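Local coordinates for protein Ufm1-specific protease (Caenorhabditis elegans, PDB 5EJJ) that cleaves the peptide bond after the C-terminal glycine of the ubiquitin-like modifier Ufm1 as a thiol protease, and is required for a subset of odorant receptors to reach cilia, at residues A[396-408]-A[487-501]. Residues are numbered along the deposited sequence; the frame is centred on the assembly and turned at random.
Sequences CAYRSFQTIWSWF and SGTPVMIGGNMLAHT
Trp407 lays one face of its indole over the extended loop residues that lead into strand 491-494. Thr489 CG2 makes a CH-pi contact 3.6 Å from the centroid of the Trp407 six-membered ring, 10° off the normal, while Pro490 CD lies 3.9 Å from that of the five-membered ring. With CG anti to the backbone N (chi1 -179°), the indole reaches past the helix flank to cover both residues. Replacing Trp407 by an alanine would probably leave Thr489 CG2 and Pro490 CD without their aromatic cover and open a gap there. Thr489 keeps its hydroxyl for the carbonyl of Pro557. Further along, Ile404 CD1 meets Met492 CB at 3.8 Å, and Ala397 CB packs on Ala499 CB at 3.7 Å. One hydrogen bond joins the segments, between Ser400 OG and Thr501 OG1 (2.7 Å). At the helix start, the SG of Cys396, the inferred nucleophile, lies 3.8 Å from Ala499 N and beside His522, consistent with the papain-like (clan CA) placement of cysteine at a helix start and histidine on a loop after strand 514-519. Segment 396-408 runs nearly antiparallel to strand 491-494 (164°), on one side of the antiparallel sheet; Phe401 and Trp405 turn to helix 447-457, while strand 552-557 flanks strand 491-494.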
loop_
_atom_site.group_PDB
_atom_site.type_symbol
_atom_site.label_atom_id
_atom_site.label_comp_id
_atom_site.label_asym_id
_atom_site.label_seq_id
_atom_site.Cartn_x
_atom_site.Cartn_y
_atom_site.Cartn_z
ATOM N N CYS A 396 -27.292 10.386 4.950
ATOM C CA CYS A 396 -26.181 10.339 5.919
ATOM C C CYS A 396 -25.634 8.934 6.229
ATOM O O CYS A 396 -24.423 8.719 6.259
ATOM C CB CYS A 396 -26.505 11.119 7.219
ATOM S SG CYS A 396 -27.983 10.645 8.214
ATOM N N ALA A 397 -26.525 7.975 6.420
ATOM C CA ALA A 397 -26.097 6.631 6.760
ATOM C C ALA A 397 -25.682 5.850 5.529
ATOM O O ALA A 397 -24.889 4.923 5.628
ATOM C CB ALA A 397 -27.190 5.898 7.511
ATOM N N TYR A 398 -26.228 6.207 4.373
ATOM C CA TYR A 398 -25.831 5.566 3.122
ATOM C C TYR A 398 -24.347 5.809 2.884
ATOM O O TYR A 398 -23.590 4.907 2.526
ATOM C CB TYR A 398 -26.599 6.161 1.945
ATOM C CG TYR A 398 -28.017 5.691 1.796
ATOM C CD1 TYR A 398 -29.074 6.517 2.135
ATOM C CD2 TYR A 398 -28.300 4.428 1.290
ATOM C CE1 TYR A 398 -30.374 6.094 1.990
ATOM C CE2 TYR A 398 -29.590 3.993 1.137
ATOM C CZ TYR A 398 -30.627 4.833 1.491
ATOM O OH TYR A 398 -31.928 4.419 1.347
ATOM N N ARG A 399 -23.959 7.061 3.081
ATOM C CA ARG A 399 -22.593 7.493 2.888
ATOM C C ARG A 399 -21.637 6.719 3.792
ATOM O O ARG A 399 -20.588 6.257 3.332
ATOM C CB ARG A 399 -22.486 9.005 3.123
ATOM C CG ARG A 399 -23.369 9.816 2.181
ATOM C CD ARG A 399 -23.355 9.187 0.795
ATOM N NE ARG A 399 -23.790 10.094 -0.263
ATOM C CZ ARG A 399 -23.493 9.923 -1.549
ATOM N NH1 ARG A 399 -22.745 8.894 -1.931
ATOM N NH2 ARG A 399 -23.923 10.795 -2.452
ATOM N N SER A 400 -22.004 6.566 5.065
ATOM C CA SER A 400 -21.185 5.794 5.996
ATOM C C SER A 400 -21.124 4.349 5.567
ATOM O O SER A 400 -20.124 3.665 5.788
ATOM C CB SER A 400 -21.730 5.870 7.415
ATOM O OG SER A 400 -21.333 7.082 8.006
ATOM N N PHE A 401 -22.203 3.883 4.959
ATOM C CA PHE A 401 -22.234 2.532 4.441
ATOM C C PHE A 401 -21.220 2.427 3.318
ATOM O O PHE A 401 -20.482 1.446 3.217
ATOM C CB PHE A 401 -23.619 2.193 3.910
ATOM C CG PHE A 401 -23.660 0.923 3.155
ATOM C CD1 PHE A 401 -23.728 -0.290 3.825
ATOM C CD2 PHE A 401 -23.612 0.929 1.782
ATOM C CE1 PHE A 401 -23.766 -1.484 3.140
ATOM C CE2 PHE A 401 -23.641 -0.261 1.083
ATOM C CZ PHE A 401 -23.718 -1.476 1.768
ATOM N N GLN A 402 -21.198 3.454 2.478
ATOM C CA GLN A 402 -20.288 3.516 1.345
ATOM C C GLN A 402 -18.820 3.563 1.789
ATOM O O GLN A 402 -17.969 2.831 1.257
ATOM C CB GLN A 402 -20.652 4.697 0.436
ATOM C CG GLN A 402 -21.890 4.439 -0.422
ATOM C CD GLN A 402 -22.212 5.603 -1.333
ATOM O OE1 GLN A 402 -21.903 6.751 -1.012
ATOM N NE2 GLN A 402 -22.828 5.316 -2.485
ATOM N N THR A 403 -18.530 4.414 2.767
ATOM C CA THR A 403 -17.218 4.409 3.386
ATOM C C THR A 403 -16.854 3.002 3.858
ATOM O O THR A 403 -15.855 2.455 3.434
ATOM C CB THR A 403 -17.127 5.393 4.545
ATOM O OG1 THR A 403 -17.248 6.732 4.046
ATOM C CG2 THR A 403 -15.795 5.233 5.257
ATOM N N ILE A 404 -17.676 2.389 4.692
ATOM C CA ILE A 404 -17.385 1.026 5.127
ATOM C C ILE A 404 -17.155 0.104 3.936
ATOM O O ILE A 404 -16.351 -0.825 3.999
ATOM C CB ILE A 404 -18.509 0.461 6.030
ATOM C CG1 ILE A 404 -18.626 1.296 7.301
ATOM C CG2 ILE A 404 -18.251 -0.992 6.419
ATOM C CD1 ILE A 404 -19.769 0.890 8.154
ATOM N N TRP A 405 -17.841 0.371 2.833
ATOM C CA TRP A 405 -17.709 -0.504 1.674
ATOM C C TRP A 405 -16.343 -0.301 1.061
ATOM O O TRP A 405 -15.606 -1.264 0.829
ATOM C CB TRP A 405 -18.796 -0.244 0.628
ATOM C CG TRP A 405 -18.820 -1.283 -0.469
ATOM C CD1 TRP A 405 -17.932 -1.406 -1.490
ATOM C CD2 TRP A 405 -19.775 -2.340 -0.641
ATOM N NE1 TRP A 405 -18.269 -2.469 -2.289
ATOM C CE2 TRP A 405 -19.398 -3.061 -1.788
ATOM C CE3 TRP A 405 -20.918 -2.740 0.057
ATOM C CZ2 TRP A 405 -20.116 -4.159 -2.255
ATOM C CZ3 TRP A 405 -21.634 -3.832 -0.412
ATOM C CH2 TRP A 405 -21.231 -4.524 -1.559
ATOM N N SER A 406 -16.007 0.961 0.816
ATOM C CA SER A 406 -14.744 1.294 0.185
ATOM C C SER A 406 -13.575 0.672 0.947
ATOM O O SER A 406 -12.592 0.237 0.343
ATOM C CB SER A 406 -14.583 2.805 0.072
ATOM O OG SER A 406 -14.128 3.362 1.290
ATOM N N TRP A 407 -13.687 0.601 2.267
ATOM C CA TRP A 407 -12.629 -0.026 3.049
ATOM C C TRP A 407 -12.469 -1.475 2.638
ATOM O O TRP A 407 -11.359 -1.983 2.599
ATOM C CB TRP A 407 -12.894 0.074 4.547
ATOM C CG TRP A 407 -11.838 -0.515 5.426
ATOM C CD1 TRP A 407 -10.920 0.168 6.149
ATOM C CD2 TRP A 407 -11.612 -1.907 5.706
ATOM N NE1 TRP A 407 -10.121 -0.704 6.854
ATOM C CE2 TRP A 407 -10.527 -1.985 6.594
ATOM C CE3 TRP A 407 -12.213 -3.095 5.286
ATOM C CZ2 TRP A 407 -10.037 -3.194 7.070
ATOM C CZ3 TRP A 407 -11.710 -4.304 5.765
ATOM C CH2 TRP A 407 -10.643 -4.340 6.646
ATOM N N PHE A 408 -13.569 -2.145 2.319
ATOM C CA PHE A 408 -13.485 -3.557 1.940
ATOM C C PHE A 408 -12.859 -3.826 0.550
ATOM O O PHE A 408 -12.286 -4.907 0.320
ATOM C CB PHE A 408 -14.836 -4.269 2.127
ATOM C CG PHE A 408 -15.085 -4.719 3.544
ATOM C CD1 PHE A 408 -15.780 -3.908 4.433
ATOM C CD2 PHE A 408 -14.603 -5.948 3.993
ATOM C CE1 PHE A 408 -15.992 -4.318 5.741
ATOM C CE2 PHE A 408 -14.807 -6.367 5.306
ATOM C CZ PHE A 408 -15.497 -5.549 6.181
ATOM N N SER A 487 -10.364 -6.033 14.222
ATOM C CA SER A 487 -11.082 -5.994 12.969
ATOM C C SER A 487 -10.647 -4.758 12.179
ATOM O O SER A 487 -10.608 -4.777 10.949
ATOM C CB SER A 487 -12.594 -6.010 13.231
ATOM O OG SER A 487 -12.960 -7.163 13.980
ATOM N N GLY A 488 -10.306 -3.694 12.898
ATOM C CA GLY A 488 -9.775 -2.479 12.302
ATOM C C GLY A 488 -10.564 -1.822 11.181
ATOM O O GLY A 488 -9.994 -1.094 10.377
ATOM N N THR A 489 -11.869 -2.068 11.130
ATOM C CA THR A 489 -12.757 -1.463 10.130
ATOM C C THR A 489 -13.395 -0.167 10.613
ATOM O O THR A 489 -13.532 0.046 11.821
ATOM C CB THR A 489 -13.877 -2.412 9.800
ATOM O OG1 THR A 489 -14.429 -2.914 11.030
ATOM C CG2 THR A 489 -13.338 -3.569 8.988
ATOM N N PRO A 490 -13.795 0.706 9.678
ATOM C CA PRO A 490 -14.435 1.929 10.167
ATOM C C PRO A 490 -15.757 1.548 10.825
ATOM O O PRO A 490 -16.378 0.539 10.461
ATOM C CB PRO A 490 -14.678 2.754 8.895
ATOM C CG PRO A 490 -13.924 2.051 7.798
ATOM C CD PRO A 490 -13.831 0.613 8.212
ATOM N N VAL A 491 -16.166 2.333 11.813
ATOM C CA VAL A 491 -17.350 2.020 12.600
ATOM C C VAL A 491 -18.460 3.002 12.277
ATOM O O VAL A 491 -18.248 4.222 12.291
ATOM C CB VAL A 491 -17.024 2.059 14.107
ATOM C CG1 VAL A 491 -18.282 2.135 14.940
ATOM C CG2 VAL A 491 -16.201 0.840 14.483
ATOM N N MET A 492 -19.636 2.469 11.954
ATOM C CA MET A 492 -20.795 3.327 11.808
ATOM C C MET A 492 -21.508 3.465 13.144
ATOM O O MET A 492 -21.946 2.473 13.755
ATOM C CB MET A 492 -21.752 2.832 10.734
ATOM C CG MET A 492 -23.047 3.658 10.657
ATOM S SD MET A 492 -24.463 3.055 11.645
ATOM C CE MET A 492 -25.670 4.297 11.193
ATOM N N ILE A 493 -21.587 4.716 13.593
ATOM C CA ILE A 493 -22.257 5.070 14.835
ATOM C C ILE A 493 -23.652 5.583 14.480
ATOM O O ILE A 493 -23.812 6.560 13.728
ATOM C CB ILE A 493 -21.416 6.097 15.671
ATOM C CG1 ILE A 493 -22.122 6.497 16.964
ATOM C CG2 ILE A 493 -21.097 7.337 14.870
ATOM C CD1 ILE A 493 -22.091 5.462 18.010
ATOM N N GLY A 494 -24.657 4.868 14.986
ATOM C CA GLY A 494 -26.053 5.205 14.767
ATOM C C GLY A 494 -26.508 6.227 15.783
ATOM O O GLY A 494 -26.999 5.879 16.864
ATOM N N GLY A 495 -26.325 7.498 15.427
ATOM C CA GLY A 495 -26.734 8.613 16.262
ATOM C C GLY A 495 -28.232 8.630 16.312
ATOM O O GLY A 495 -28.864 7.753 15.719
ATOM N N ASN A 496 -28.843 9.596 16.980
ATOM C CA ASN A 496 -30.297 9.502 16.974
ATOM C C ASN A 496 -31.003 10.001 15.711
ATOM O O ASN A 496 -31.723 9.234 15.056
ATOM C CB ASN A 496 -30.933 9.909 18.298
ATOM C CG ASN A 496 -30.845 8.782 19.323
ATOM O OD1 ASN A 496 -31.854 8.253 19.805
ATOM N ND2 ASN A 496 -29.615 8.387 19.634
ATOM N N MET A 497 -30.768 11.245 15.325
ATOM C CA MET A 497 -31.288 11.663 14.035
ATOM C C MET A 497 -30.223 11.511 12.951
ATOM O O MET A 497 -30.521 11.568 11.756
ATOM C CB MET A 497 -31.846 13.088 14.097
ATOM C CG MET A 497 -33.199 13.203 14.842
ATOM S SD MET A 497 -34.537 12.091 14.297
ATOM C CE MET A 497 -35.876 12.683 15.310
ATOM N N LEU A 498 -28.986 11.276 13.386
ATOM C CA LEU A 498 -27.816 11.364 12.511
ATOM C C LEU A 498 -26.946 10.107 12.469
ATOM O O LEU A 498 -27.029 9.248 13.338
ATOM C CB LEU A 498 -26.967 12.568 12.921
ATOM C CG LEU A 498 -27.668 13.898 12.648
ATOM C CD1 LEU A 498 -26.856 15.077 13.166
ATOM C CD2 LEU A 498 -27.952 14.026 11.145
ATOM N N ALA A 499 -26.112 10.012 11.437
ATOM C CA ALA A 499 -25.183 8.893 11.289
ATOM C C ALA A 499 -23.773 9.410 11.039
ATOM O O ALA A 499 -23.576 10.298 10.205
ATOM C CB ALA A 499 -25.620 7.976 10.147
ATOM N N HIS A 500 -22.802 8.870 11.776
ATOM C CA HIS A 500 -21.391 9.222 11.590
ATOM C C HIS A 500 -20.517 7.960 11.449
ATOM O O HIS A 500 -20.935 6.846 11.806
ATOM C CB HIS A 500 -20.874 10.069 12.762
ATOM C CG HIS A 500 -21.526 11.417 12.887
ATOM N ND1 HIS A 500 -22.449 11.891 11.990
ATOM C CD2 HIS A 500 -21.363 12.391 13.816
ATOM C CE1 HIS A 500 -22.840 13.104 12.357
ATOM N NE2 HIS A 500 -22.191 13.429 13.456
ATOM N N THR A 501 -19.305 8.132 10.924
ATOM C CA THR A 501 -18.336 7.041 10.912
ATOM C C THR A 501 -17.232 7.315 11.932
ATOM O O THR A 501 -16.713 8.428 12.005
ATOM C CB THR A 501 -17.714 6.838 9.528
ATOM O OG1 THR A 501 -18.677 7.143 8.509
ATOM C CG2 THR A 501 -17.259 5.400 9.376
#